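Local coordinates for GDSL-like protein (Roseburia intestinalis L1-82, PDB 6HFZ) that removes acetyl groups from acetylated mannans as a two-domain carbohydrate esterase whose catalytic domain belongs to the SGNH (GDSL-like) hydrolase family, at residues Y7-I11 against Y208-K212; L53-H58 against H199-A203; I104-S108 against Y121-V125; C250-D256 against K268-A273; S274-I280 against E347-T353. All blocks are in the same frame, centred on the assembly; numbering follows the deposited sequence.

In the fold
Interactions 1, 2 and 3 lie in the SGNH (GDSL-like) esterase domain, built round a mixed six-strand sheet flanked by helices; interactions 4 and 5 lie in the all-beta domain that follows it, whose antiparallel sheets use strands from 237-241 onward. The first three are nested along the chain: interaction 3 inside the loop closed by interaction 2, and that inside interaction 1. Interactions 1 and 2, with centres 15 Å apart, share helix 196-215, and Tyr55 of interaction 2 packs on Ile104 and Glu106 of the strand in interaction 3. Interactions 4 and 5 follow in series, centres 11 Å apart, and touch where Trp271 meets Ile280. Nearest atoms of interactions 3 and 4 are about 17 Å apart.

Interaction 1: residues Y7-I11 against Y208-K212; sequences YENGI and YFLDK
Tyr7 faces Tyr208 with their CA atoms 6.9 Å apart, and the CA atoms of Ile11 and Phe209 follow at 7.1 Å, as a 3-10 turn formed by residues 7-10 docks on helix 196-215. In the alpha/beta fold of the SGNH hydrolases this fastens the N-terminal lead into edge strand 11-13 onto the last helix of the domain. The evidence for a CH-pi contact is clear: Tyr7 CB stands 3.5 Å from the centroid of the Tyr208 ring, 10° off its normal. The two rings themselves, with planes 30° apart, are offset so strongly that little of one lies over the other, and Tyr7 OH turns instead to Ser204 on the same helix. Further along, Ile11 CG1 meets Phe209 CD1 at 3.8 Å, while Ile11 CD1 lies 3.6 Å from Lys212 CE. One carboxylate oxygen then closes the exposed side with two bonds. Tyr208 OH, approached in the plane of its ring, donates to the anti lone pair of Glu8 OE2 at 2.7 Å. Lys212, its chain bent at chi3 and chi4, brings NZ to the syn side of Glu8 OE2, a 2.6 Å salt bridge lying 18° out of the carboxylate plane.

Interaction 2: residues L53-H58 against H199-A203; sequences LCYAYH and HALVA
His199 and Tyr55, which bury the most surface here, meet where helix 55-66 begins against the flank of helix 196-215 in the SGNH domain, near but not touching a probable Ser-His-Asp triad. Cys54 is the N-cap residue, and the backbone N of Tyr55, in the first turn, donates to His199 ND1 at 2.9 Å. The bond is bent, with 142° at the hydrogen, and the donor lies 36° out of the imidazole plane. The ring also lies beneath the cap residue: Cys54 CA sits 3.9 Å from the centroid of the His199 ring, over one face. Tyr55 CB lies 3.8 Å from Val202 CG1, and the crowded chi1 of 90°, between backbone N and carbonyl carbon, sends the ring inward beside Ile104 and Glu106, where Tyr55 OH bonds Thr43. One turn later His58 CB presses on Ala203 CB at 3.4 Å, a close fit between the helices, while His58 NE2 passes 4.2 Å from Ala200 CB. A leucine in place of His199 would probably leave the Tyr55 amide without its acceptor and Ser46 O without its partner. Because His199 ND1 accepts while NE2 bonds Ser46 O, the chemistry is consistent with a neutral imidazole protonated at NE2, so one ring ties helix 196-215 to the start of helix 55-66 and to the loop at Ser46.

Interaction 3: residues I104-S108 against Y121-V125; sequences IIEFS and YEGLV
A single water joins Tyr121 to the end of strand 102-106, gripped by four groups. It lies 2.8 Å from Tyr121 OH and 2.9 Å from Ser108 OG, accepts from Phe107 N at 3.0 Å and donates to Ile105 O at 3.2 Å. The two hydroxyls, too far apart to bond directly, are thus bridged across the contact. Strand 102-106 and helix 115-129 belong to a beta-alpha-beta unit completed by strand 136-141; their short segments run antiparallel, at 167°, with axes 11.1 Å apart. Ile105 faces the helix, and its CG2 is 3.9 Å from both Tyr121 CE1 and Leu124 CD2, meeting the leucine tip to tip. Leu124 CD2 also reaches Phe107 CE2 at 3.6 Å, the two side chains crossing at about a right angle. The Tyr121 ring reaches the strand end because chi1 is near trans (-164°), and His155 stacks on it. Ser108 OG is further bound by His155 ND1 and His141 ND1. In SGNH hydrolases the loop after this strand generally carries the oxyanion-hole asparagine. Since the water already gives one hydrogen to Ile105 O and receives one from Phe107 N, the two hydroxyls probably take opposite donor and acceptor roles toward it, which would satisfy this buried polar cluster.

Interaction 4: residues C250-D256 against K268-A273; sequences CHGFVAD and KHGWTA
Ala273 CB sits squarely over the Phe253 ring, 3.5 Å from its centroid and 2° off the normal, a CH-pi contact at the apolar centre. Trp271 CB comes to the edge of the same ring, 3.8 Å from Phe253 CD2. The indole continues the layer on the face it shares with Ala255: Trp271 CD1 is 3.6 Å from Ala255 CA, and Cys250 SG approaches obliquely, 51° off the normal of the five-membered ring. An alanine in place of Phe253 would probably leave Ala273 CB without its aromatic platform and open a gap among Ile280, Val348, Leu350, Phe361 and Leu363, which the ring also touches. On the other face Val254 CG1 rests 3.4 Å from Thr272 OG1. Between the faces runs an antiparallel ladder: Val254 and Thr272 form the hydrogen-bonded pair, with both N-to-O bonds between them present, and Ala255 and Trp271 the non-hydrogen-bonded one. Beyond it, Asp256 N donates to Gly270 O at 2.9 Å and almost straight, 175°. At the polar edge a water spans Asp256 OD2, 2.8 Å away, and Lys268 NZ, 3.0 Å away. The stronger partners of these groups are Tyr362 OH for Asp256 and Asp265 for Lys268, and a bound HEPES molecule, probably from the crystallisation liquor, lies about 3 Å from the Asp256 side chain. Because Phe253 touches strands 342-352 and 361-370, of different antiparallel sheets, this short ladder at the margin of one sheet, its strands joined by a long loop, is consistent with a beta-sandwich.

Interaction 5: residues S274-I280 against E347-T353; sequences SKKGDSI and EVRLTET
Ile280 and Val348 run alongside each other in the same direction, with Ile280 CG2 3.8 Å from Val348 CB. They form the hydrogen-bonded pair of an antiparallel ladder in what is probably a beta-sandwich, and both touch Leu363 of the other sheet. On the opposite face Ser279 pairs with Arg349, whose chain is extended from CG to NE. Its guanidinium turns a face to the turn residue Gly277, NH2 coming within 3.6 Å of Gly277 CA; any CB there would stand tight against NH2. The type II turn from Lys275 to Asp278 puts Gly277 N 2.9 Å from Leu350 O and lets Asp278 O take Leu350 N nearly along the C=O axis, also at 2.9 Å. Leu350 CD2 lies under this turn, 3.6 Å from Lys275 O, and the same side chain packs on Ala273 and Phe361. Farther along, a classic beta bulge sets Thr351 and Glu352 together opposite Val303, past which Thr353 comes up against the turn, its CG2 3.4 Å from Lys276 N. Lys276, fully extended, runs across the strand end so that its CE passes 3.5 Å from Thr351 O. The turn is braced internally: Lys275 N donates to Asp278 OD2 at 3.0 Å, from 59° above the carboxylate plane.

Interaction 1: residues Y7-I11 against Y208-K212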
# COMPACT_ATOMS: atom_id res chain seq x y z
N TYR A 7 6.99 -4.99 -25.37
CA TYR A 7 7.22 -5.57 -24.04
C TYR A 7 8.55 -5.10 -23.44
O TYR A 7 8.65 -4.83 -22.23
CB TYR A 7 7.10 -7.09 -24.09
CG TYR A 7 5.67 -7.53 -23.98
CD1 TYR A 7 5.06 -7.61 -22.74
CD2 TYR A 7 4.87 -7.71 -25.09
CE1 TYR A 7 3.74 -7.98 -22.60
CE2 TYR A 7 3.53 -8.06 -24.97
CZ TYR A 7 2.96 -8.18 -23.72
OH TYR A 7 1.65 -8.53 -23.57
N GLU A 8 9.58 -4.93 -24.27
CA GLU A 8 10.89 -4.42 -23.74
C GLU A 8 10.72 -3.04 -23.04
O GLU A 8 11.44 -2.70 -22.09
CB GLU A 8 11.91 -4.34 -24.88
CG GLU A 8 12.49 -5.69 -25.23
CD GLU A 8 13.44 -6.21 -24.16
OE1 GLU A 8 14.25 -5.41 -23.66
OE2 GLU A 8 13.34 -7.40 -23.81
N ASN A 9 9.79 -2.22 -23.53
CA ASN A 9 9.57 -0.87 -22.98
C ASN A 9 8.93 -0.95 -21.58
O ASN A 9 8.84 0.07 -20.90
CB ASN A 9 8.74 0.02 -23.88
CG ASN A 9 9.47 0.41 -25.15
OD1 ASN A 9 10.70 0.29 -25.21
ND2 ASN A 9 8.75 0.89 -26.14
N GLY A 10 8.54 -2.16 -21.17
CA GLY A 10 7.98 -2.40 -19.82
C GLY A 10 9.06 -2.43 -18.75
O GLY A 10 8.76 -2.33 -17.57
N ILE A 11 10.34 -2.64 -19.13
CA ILE A 11 11.40 -2.75 -18.12
C ILE A 11 11.89 -1.34 -17.79
O ILE A 11 12.66 -0.77 -18.52
CB ILE A 11 12.52 -3.70 -18.59
CG1 ILE A 11 11.96 -5.06 -18.96
CG2 ILE A 11 13.63 -3.79 -17.53
CD1 ILE A 11 12.85 -5.87 -19.88
N TYR A 208 6.68 -11.35 -18.90
CA TYR A 208 7.69 -11.10 -19.93
C TYR A 208 9.07 -10.92 -19.28
O TYR A 208 10.09 -11.54 -19.67
CB TYR A 208 7.35 -9.85 -20.74
CG TYR A 208 8.41 -9.53 -21.74
CD1 TYR A 208 8.37 -10.15 -22.98
CD2 TYR A 208 9.45 -8.64 -21.49
CE1 TYR A 208 9.34 -9.91 -23.93
CE2 TYR A 208 10.42 -8.38 -22.45
CZ TYR A 208 10.37 -9.04 -23.66
OH TYR A 208 11.28 -8.85 -24.66
N PHE A 209 9.11 -10.10 -18.22
CA PHE A 209 10.34 -9.79 -17.53
C PHE A 209 10.81 -11.03 -16.76
O PHE A 209 11.99 -11.36 -16.82
CB PHE A 209 10.16 -8.59 -16.60
CG PHE A 209 11.35 -8.27 -15.74
CD1 PHE A 209 12.48 -7.69 -16.31
CD2 PHE A 209 11.36 -8.58 -14.40
CE1 PHE A 209 13.59 -7.42 -15.53
CE2 PHE A 209 12.47 -8.29 -13.62
CZ PHE A 209 13.56 -7.68 -14.19
N LEU A 210 9.89 -11.70 -16.03
CA LEU A 210 10.29 -12.86 -15.19
C LEU A 210 10.91 -13.92 -16.13
O LEU A 210 11.95 -14.49 -15.85
CB LEU A 210 9.09 -13.42 -14.42
CG LEU A 210 8.59 -12.53 -13.30
CD1 LEU A 210 7.44 -13.16 -12.56
CD2 LEU A 210 9.73 -12.18 -12.35
N ASP A 211 10.31 -14.08 -17.32
CA ASP A 211 10.85 -15.09 -18.30
C ASP A 211 12.25 -14.68 -18.77
O ASP A 211 13.13 -15.53 -18.95
CB ASP A 211 9.85 -15.30 -19.44
CG ASP A 211 8.81 -16.37 -19.14
OD1 ASP A 211 9.18 -17.40 -18.53
OD2 ASP A 211 7.66 -16.18 -19.49
N LYS A 212 12.47 -13.39 -19.04
CA LYS A 212 13.76 -12.89 -19.46
C LYS A 212 14.80 -13.15 -18.37
O LYS A 212 15.94 -13.58 -18.64
CB LYS A 212 13.69 -11.41 -19.83
CG LYS A 212 15.05 -10.80 -20.16
CD LYS A 212 15.08 -9.31 -20.23
CE LYS A 212 14.30 -8.81 -21.42
NZ LYS A 212 15.02 -9.09 -22.67

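Interaction 2: residues L53-H58 against H199-A203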
# COMPACT_ATOMS: atom_id res chain seq x y z
N LEU A 53 -8.28 -14.38 -11.67
CA LEU A 53 -8.02 -13.65 -12.91
C LEU A 53 -7.41 -12.26 -12.64
O LEU A 53 -7.31 -11.45 -13.55
CB LEU A 53 -9.35 -13.53 -13.66
CG LEU A 53 -9.92 -14.84 -14.20
CD1 LEU A 53 -11.22 -14.59 -14.94
CD2 LEU A 53 -8.91 -15.54 -15.10
N CYS A 54 -7.00 -11.96 -11.39
CA CYS A 54 -6.28 -10.70 -11.15
C CYS A 54 -4.80 -10.92 -11.50
O CYS A 54 -4.34 -12.05 -11.60
CB CYS A 54 -6.45 -10.20 -9.72
SG CYS A 54 -5.66 -11.18 -8.42
N TYR A 55 -4.06 -9.81 -11.66
CA TYR A 55 -2.67 -9.89 -12.15
C TYR A 55 -1.86 -10.72 -11.15
O TYR A 55 -0.99 -11.47 -11.54
CB TYR A 55 -2.08 -8.50 -12.43
CG TYR A 55 -1.40 -7.86 -11.26
CD1 TYR A 55 -0.14 -8.26 -10.88
CD2 TYR A 55 -1.99 -6.83 -10.54
CE1 TYR A 55 0.50 -7.72 -9.78
CE2 TYR A 55 -1.36 -6.26 -9.45
CZ TYR A 55 -0.13 -6.74 -9.04
OH TYR A 55 0.48 -6.25 -7.91
N ALA A 56 -2.10 -10.53 -9.83
CA ALA A 56 -1.33 -11.16 -8.79
C ALA A 56 -1.42 -12.69 -8.90
O ALA A 56 -0.42 -13.38 -8.86
CB ALA A 56 -1.72 -10.66 -7.41
N TYR A 57 -2.63 -13.19 -9.13
CA TYR A 57 -2.81 -14.65 -9.22
C TYR A 57 -2.19 -15.15 -10.53
O TYR A 57 -1.60 -16.24 -10.56
CB TYR A 57 -4.28 -14.98 -9.02
CG TYR A 57 -4.48 -16.41 -8.59
CD1 TYR A 57 -4.41 -16.79 -7.26
CD2 TYR A 57 -4.68 -17.39 -9.54
CE1 TYR A 57 -4.56 -18.11 -6.88
CE2 TYR A 57 -4.80 -18.71 -9.18
CZ TYR A 57 -4.75 -19.07 -7.86
OH TYR A 57 -4.95 -20.39 -7.54
N HIS A 58 -2.25 -14.34 -11.59
CA HIS A 58 -1.59 -14.70 -12.85
C HIS A 58 -0.08 -14.84 -12.66
O HIS A 58 0.55 -15.76 -13.20
CB HIS A 58 -1.90 -13.73 -14.00
CG HIS A 58 -3.26 -13.82 -14.62
ND1 HIS A 58 -3.79 -14.98 -15.19
CD2 HIS A 58 -4.17 -12.85 -14.88
CE1 HIS A 58 -4.98 -14.71 -15.74
NE2 HIS A 58 -5.22 -13.41 -15.59
N HIS A 199 -6.20 -7.00 -16.41
CA HIS A 199 -5.38 -7.78 -15.49
C HIS A 199 -4.47 -8.75 -16.24
O HIS A 199 -3.33 -8.95 -15.82
CB HIS A 199 -6.21 -8.54 -14.42
CG HIS A 199 -6.54 -7.67 -13.25
ND1 HIS A 199 -5.61 -7.41 -12.26
CD2 HIS A 199 -7.65 -6.97 -12.93
CE1 HIS A 199 -6.16 -6.58 -11.38
NE2 HIS A 199 -7.41 -6.35 -11.73
N ALA A 200 -4.99 -9.40 -17.29
CA ALA A 200 -4.15 -10.34 -18.07
C ALA A 200 -3.00 -9.59 -18.76
O ALA A 200 -1.85 -10.07 -18.75
CB ALA A 200 -4.99 -11.10 -19.07
N LEU A 201 -3.27 -8.38 -19.28
CA LEU A 201 -2.21 -7.52 -19.92
C LEU A 201 -1.16 -7.11 -18.87
O LEU A 201 0.07 -7.15 -19.13
CB LEU A 201 -2.88 -6.28 -20.52
CG LEU A 201 -2.60 -5.89 -21.96
CD1 LEU A 201 -2.15 -7.06 -22.81
CD2 LEU A 201 -3.80 -5.20 -22.56
N VAL A 202 -1.59 -6.76 -17.67
CA VAL A 202 -0.66 -6.31 -16.63
C VAL A 202 0.28 -7.47 -16.28
O VAL A 202 1.52 -7.30 -16.16
CB VAL A 202 -1.37 -5.71 -15.40
CG1 VAL A 202 -0.46 -5.59 -14.18
CG2 VAL A 202 -1.99 -4.36 -15.75
N ALA A 203 -0.32 -8.65 -16.07
CA ALA A 203 0.44 -9.82 -15.74
C ALA A 203 1.39 -10.14 -16.88
O ALA A 203 2.45 -10.61 -16.64
CB ALA A 203 -0.49 -10.97 -15.44

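Interaction 3: residues I104-S108 against Y121-V125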
# COMPACT_ATOMS: atom_id res chain seq x y z
N ILE A 104 6.21 -8.30 -4.75
CA ILE A 104 5.85 -7.18 -5.65
C ILE A 104 5.29 -6.04 -4.80
O ILE A 104 4.39 -6.26 -3.92
CB ILE A 104 4.85 -7.62 -6.73
CG1 ILE A 104 5.64 -8.26 -7.88
CG2 ILE A 104 3.97 -6.43 -7.21
CD1 ILE A 104 4.80 -8.97 -8.91
N ILE A 105 5.81 -4.84 -5.06
CA ILE A 105 5.33 -3.66 -4.44
C ILE A 105 4.63 -2.79 -5.50
O ILE A 105 5.22 -2.44 -6.50
CB ILE A 105 6.46 -2.90 -3.74
CG1 ILE A 105 7.08 -3.69 -2.59
CG2 ILE A 105 5.95 -1.55 -3.26
CD1 ILE A 105 8.27 -3.04 -2.00
N GLU A 106 3.37 -2.41 -5.25
CA GLU A 106 2.51 -1.85 -6.29
C GLU A 106 1.66 -0.73 -5.70
O GLU A 106 0.51 -0.98 -5.25
CB GLU A 106 1.66 -3.00 -6.84
CG GLU A 106 0.80 -2.69 -8.05
CD GLU A 106 -0.47 -1.91 -7.80
OE1 GLU A 106 -0.53 -0.74 -8.30
OE2 GLU A 106 -1.38 -2.43 -7.07
N PHE A 107 2.21 0.50 -5.71
CA PHE A 107 1.55 1.66 -5.10
C PHE A 107 1.58 2.89 -6.03
O PHE A 107 1.26 3.99 -5.60
CB PHE A 107 2.19 2.01 -3.75
CG PHE A 107 1.80 1.11 -2.61
CD1 PHE A 107 0.47 1.04 -2.18
CD2 PHE A 107 2.73 0.28 -2.00
CE1 PHE A 107 0.10 0.24 -1.11
CE2 PHE A 107 2.33 -0.59 -0.99
CZ PHE A 107 1.04 -0.58 -0.51
N SER A 108 2.04 2.73 -7.28
CA SER A 108 2.27 3.89 -8.16
C SER A 108 0.99 4.56 -8.70
O SER A 108 1.13 5.65 -9.30
CB SER A 108 3.24 3.52 -9.30
OG SER A 108 4.42 2.94 -8.74
N TYR A 121 7.44 5.61 0.46
CA TYR A 121 7.85 4.45 -0.35
C TYR A 121 9.29 4.01 -0.04
O TYR A 121 9.57 2.81 0.01
CB TYR A 121 7.68 4.82 -1.81
CG TYR A 121 7.68 3.74 -2.84
CD1 TYR A 121 6.50 3.10 -3.16
CD2 TYR A 121 8.81 3.53 -3.63
CE1 TYR A 121 6.44 2.22 -4.22
CE2 TYR A 121 8.76 2.64 -4.69
CZ TYR A 121 7.57 1.99 -4.98
OH TYR A 121 7.46 1.16 -6.07
N GLU A 122 10.20 4.97 0.18
CA GLU A 122 11.56 4.61 0.55
C GLU A 122 11.57 3.82 1.88
O GLU A 122 12.26 2.78 1.97
CB GLU A 122 12.50 5.82 0.64
CG GLU A 122 13.89 5.37 1.03
CD GLU A 122 15.00 6.39 0.79
OE1 GLU A 122 16.11 5.96 0.35
OE2 GLU A 122 14.74 7.56 0.98
N GLY A 123 10.82 4.29 2.89
CA GLY A 123 10.68 3.58 4.14
C GLY A 123 10.17 2.17 3.94
O GLY A 123 10.70 1.24 4.53
N LEU A 124 9.14 2.01 3.08
CA LEU A 124 8.58 0.69 2.81
C LEU A 124 9.62 -0.21 2.15
O LEU A 124 9.83 -1.41 2.58
CB LEU A 124 7.34 0.84 1.92
CG LEU A 124 6.79 -0.50 1.42
CD1 LEU A 124 6.31 -1.39 2.57
CD2 LEU A 124 5.68 -0.27 0.39
N VAL A 125 10.28 0.30 1.10
CA VAL A 125 11.27 -0.49 0.37
C VAL A 125 12.41 -0.93 1.33
O VAL A 125 12.84 -2.10 1.30
CB VAL A 125 11.80 0.26 -0.88
CG1 VAL A 125 13.03 -0.40 -1.47
CG2 VAL A 125 10.72 0.44 -1.93
O HOH W 1 4.90 0.69 -7.04

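Interaction 4: residues C250-D256 against K268-A273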
# COMPACT_ATOMS: atom_id res chain seq x y z
N CYS A 250 -9.92 6.15 26.86
CA CYS A 250 -11.16 6.53 26.20
C CYS A 250 -12.06 7.37 27.10
O CYS A 250 -12.17 7.06 28.27
CB CYS A 250 -11.90 5.28 25.75
SG CYS A 250 -10.95 4.33 24.53
N HIS A 251 -12.76 8.35 26.51
CA HIS A 251 -13.78 9.17 27.15
C HIS A 251 -14.94 9.34 26.18
O HIS A 251 -15.24 10.44 25.71
CB HIS A 251 -13.23 10.55 27.56
CG HIS A 251 -12.03 10.49 28.45
ND1 HIS A 251 -12.10 10.11 29.78
CD2 HIS A 251 -10.73 10.79 28.21
CE1 HIS A 251 -10.91 10.19 30.33
NE2 HIS A 251 -10.05 10.60 29.38
N GLY A 252 -15.59 8.22 25.84
CA GLY A 252 -16.71 8.21 24.91
C GLY A 252 -16.47 7.30 23.72
O GLY A 252 -17.36 6.56 23.31
N PHE A 253 -15.26 7.35 23.15
CA PHE A 253 -14.84 6.33 22.13
C PHE A 253 -14.82 4.96 22.80
O PHE A 253 -14.54 4.85 23.97
CB PHE A 253 -13.48 6.69 21.53
CG PHE A 253 -13.54 7.55 20.30
CD1 PHE A 253 -13.62 8.94 20.40
CD2 PHE A 253 -13.51 6.98 19.05
CE1 PHE A 253 -13.68 9.72 19.26
CE2 PHE A 253 -13.53 7.77 17.90
CZ PHE A 253 -13.61 9.14 18.01
N VAL A 254 -15.20 3.92 22.06
CA VAL A 254 -15.24 2.56 22.59
C VAL A 254 -14.47 1.63 21.64
O VAL A 254 -14.66 1.67 20.42
CB VAL A 254 -16.70 2.10 22.79
CG1 VAL A 254 -17.59 2.44 21.61
CG2 VAL A 254 -16.80 0.62 23.09
N ALA A 255 -13.63 0.77 22.21
CA ALA A 255 -12.88 -0.18 21.40
C ALA A 255 -13.81 -1.12 20.64
O ALA A 255 -14.82 -1.60 21.22
CB ALA A 255 -11.96 -0.95 22.30
N ASP A 256 -13.46 -1.44 19.39
CA ASP A 256 -14.13 -2.42 18.57
C ASP A 256 -13.32 -3.71 18.73
O ASP A 256 -12.22 -3.79 18.25
CB ASP A 256 -14.24 -1.97 17.10
CG ASP A 256 -14.62 -3.06 16.12
OD1 ASP A 256 -15.23 -4.09 16.56
OD2 ASP A 256 -14.35 -2.89 14.92
N LYS A 268 -11.38 -2.43 11.57
CA LYS A 268 -11.21 -3.30 12.70
C LYS A 268 -10.06 -2.79 13.54
O LYS A 268 -9.19 -2.07 13.03
CB LYS A 268 -10.91 -4.75 12.26
CG LYS A 268 -12.05 -5.47 11.57
CD LYS A 268 -13.20 -5.81 12.49
CE LYS A 268 -14.44 -6.31 11.77
NZ LYS A 268 -15.07 -5.24 10.98
N HIS A 269 -10.02 -3.23 14.82
CA HIS A 269 -8.96 -3.00 15.81
C HIS A 269 -8.90 -1.55 16.31
O HIS A 269 -7.96 -1.18 17.00
CB HIS A 269 -7.58 -3.42 15.28
CG HIS A 269 -7.50 -4.87 14.94
ND1 HIS A 269 -8.41 -5.78 15.45
CD2 HIS A 269 -6.64 -5.58 14.17
CE1 HIS A 269 -8.10 -7.00 14.98
NE2 HIS A 269 -7.04 -6.92 14.22
N GLY A 270 -9.91 -0.77 15.95
CA GLY A 270 -9.93 0.61 16.35
C GLY A 270 -11.04 0.89 17.35
O GLY A 270 -11.32 0.09 18.24
N TRP A 271 -11.65 2.07 17.21
CA TRP A 271 -12.57 2.56 18.20
C TRP A 271 -13.70 3.28 17.46
O TRP A 271 -13.48 3.89 16.41
CB TRP A 271 -11.91 3.55 19.17
CG TRP A 271 -10.68 3.15 19.90
CD1 TRP A 271 -10.60 2.62 21.16
CD2 TRP A 271 -9.34 3.28 19.42
NE1 TRP A 271 -9.30 2.45 21.50
CE2 TRP A 271 -8.49 2.82 20.45
CE3 TRP A 271 -8.76 3.74 18.22
CZ2 TRP A 271 -7.11 2.82 20.34
CZ3 TRP A 271 -7.40 3.72 18.11
CH2 TRP A 271 -6.58 3.29 19.16
N THR A 272 -14.91 3.27 18.05
CA THR A 272 -16.04 3.94 17.45
C THR A 272 -16.62 4.98 18.42
O THR A 272 -16.41 4.82 19.60
CB THR A 272 -17.16 2.99 17.05
OG1 THR A 272 -17.56 2.26 18.20
CG2 THR A 272 -16.70 2.04 15.96
N ALA A 273 -17.34 5.96 17.86
CA ALA A 273 -18.06 7.00 18.65
C ALA A 273 -19.28 7.53 17.88
O ALA A 273 -19.21 7.75 16.68
CB ALA A 273 -17.10 8.12 18.98
O HOH W 2 -16.80 -0.04 18.57
O HOH W 3 -9.29 -5.33 18.54
O HOH W 4 -11.79 -5.17 15.85
O HOH W 5 -16.41 -3.85 13.32

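Interaction 5: residues S274-I280 against E347-T353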
# COMPACT_ATOMS: atom_id res chain seq x y z
N SER A 274 -20.38 7.84 18.61
CA SER A 274 -21.61 8.32 18.00
C SER A 274 -22.05 9.71 18.50
O SER A 274 -22.97 10.28 17.90
CB SER A 274 -22.75 7.34 18.25
OG SER A 274 -22.44 6.05 17.72
N LYS A 275 -21.50 10.17 19.62
CA LYS A 275 -22.02 11.39 20.30
C LYS A 275 -21.01 12.54 20.33
O LYS A 275 -19.84 12.35 20.62
CB LYS A 275 -22.43 11.05 21.71
CG LYS A 275 -23.61 10.11 21.74
CD LYS A 275 -24.06 9.83 23.13
CE LYS A 275 -25.17 8.79 23.17
NZ LYS A 275 -25.49 8.44 24.57
N LYS A 276 -21.53 13.75 20.09
CA LYS A 276 -20.72 14.97 20.22
C LYS A 276 -19.97 14.96 21.55
O LYS A 276 -20.53 14.62 22.59
CB LYS A 276 -21.58 16.23 20.05
CG LYS A 276 -20.77 17.52 19.99
CD LYS A 276 -21.54 18.72 19.50
CE LYS A 276 -20.75 20.00 19.65
NZ LYS A 276 -21.47 21.15 19.06
N GLY A 277 -18.66 15.26 21.51
CA GLY A 277 -17.85 15.32 22.70
C GLY A 277 -17.17 14.02 23.08
O GLY A 277 -16.34 13.98 23.96
N ASP A 278 -17.53 12.89 22.45
CA ASP A 278 -16.81 11.65 22.66
C ASP A 278 -15.34 11.86 22.26
O ASP A 278 -15.08 12.39 21.21
CB ASP A 278 -17.40 10.53 21.80
CG ASP A 278 -18.75 9.99 22.29
OD1 ASP A 278 -19.14 10.33 23.44
OD2 ASP A 278 -19.38 9.18 21.53
N SER A 279 -14.40 11.39 23.07
CA SER A 279 -12.97 11.63 22.82
C SER A 279 -12.14 10.42 23.24
O SER A 279 -12.62 9.46 23.91
CB SER A 279 -12.48 12.87 23.49
OG SER A 279 -12.82 12.86 24.86
N ILE A 280 -10.87 10.48 22.85
CA ILE A 280 -9.87 9.48 23.14
C ILE A 280 -8.51 10.18 23.14
O ILE A 280 -8.33 11.12 22.39
CB ILE A 280 -9.95 8.35 22.09
CG1 ILE A 280 -8.94 7.23 22.38
CG2 ILE A 280 -9.80 8.93 20.69
CD1 ILE A 280 -9.04 6.06 21.38
N GLU A 347 -5.17 13.68 20.74
CA GLU A 347 -6.53 13.59 21.15
C GLU A 347 -7.41 13.65 19.90
O GLU A 347 -7.19 14.47 19.03
CB GLU A 347 -6.84 14.73 22.14
CG GLU A 347 -8.30 14.77 22.54
CD GLU A 347 -8.67 15.76 23.64
OE1 GLU A 347 -8.02 16.85 23.73
OE2 GLU A 347 -9.60 15.43 24.42
N VAL A 348 -8.43 12.78 19.85
CA VAL A 348 -9.46 12.86 18.84
C VAL A 348 -10.80 13.04 19.56
O VAL A 348 -11.05 12.34 20.52
CB VAL A 348 -9.44 11.59 17.97
CG1 VAL A 348 -10.52 11.64 16.90
CG2 VAL A 348 -8.06 11.37 17.34
N ARG A 349 -11.61 13.99 19.10
CA ARG A 349 -12.90 14.35 19.72
C ARG A 349 -13.95 14.51 18.63
O ARG A 349 -13.69 15.14 17.64
CB ARG A 349 -12.77 15.71 20.42
CG ARG A 349 -13.97 16.11 21.27
CD ARG A 349 -13.67 17.38 22.13
NE ARG A 349 -14.87 17.78 22.90
CZ ARG A 349 -15.10 17.40 24.16
NH1 ARG A 349 -14.19 16.73 24.83
NH2 ARG A 349 -16.24 17.73 24.76
N LEU A 350 -15.19 14.05 18.88
CA LEU A 350 -16.26 14.30 17.93
C LEU A 350 -16.79 15.73 18.10
O LEU A 350 -17.03 16.14 19.25
CB LEU A 350 -17.36 13.27 18.16
CG LEU A 350 -17.43 12.12 17.15
CD1 LEU A 350 -16.12 11.43 16.94
CD2 LEU A 350 -18.51 11.11 17.51
N THR A 351 -16.91 16.45 16.99
CA THR A 351 -17.33 17.88 16.95
C THR A 351 -18.70 18.09 16.29
O THR A 351 -19.35 19.12 16.59
CB THR A 351 -16.28 18.74 16.26
OG1 THR A 351 -16.14 18.30 14.90
CG2 THR A 351 -14.93 18.65 16.94
N GLU A 352 -19.13 17.21 15.38
CA GLU A 352 -20.46 17.31 14.71
C GLU A 352 -21.09 15.91 14.64
O GLU A 352 -20.41 14.92 14.35
CB GLU A 352 -20.39 17.91 13.30
CG GLU A 352 -19.60 19.21 13.18
CD GLU A 352 -19.43 19.75 11.76
OE1 GLU A 352 -18.39 20.42 11.49
OE2 GLU A 352 -20.34 19.51 10.92
N THR A 353 -22.37 15.83 14.99
CA THR A 353 -23.20 14.65 14.87
C THR A 353 -24.55 15.06 14.28
O THR A 353 -24.87 16.26 14.26
CB THR A 353 -23.43 13.92 16.19
OG1 THR A 353 -24.10 14.79 17.13
CG2 THR A 353 -22.13 13.36 16.74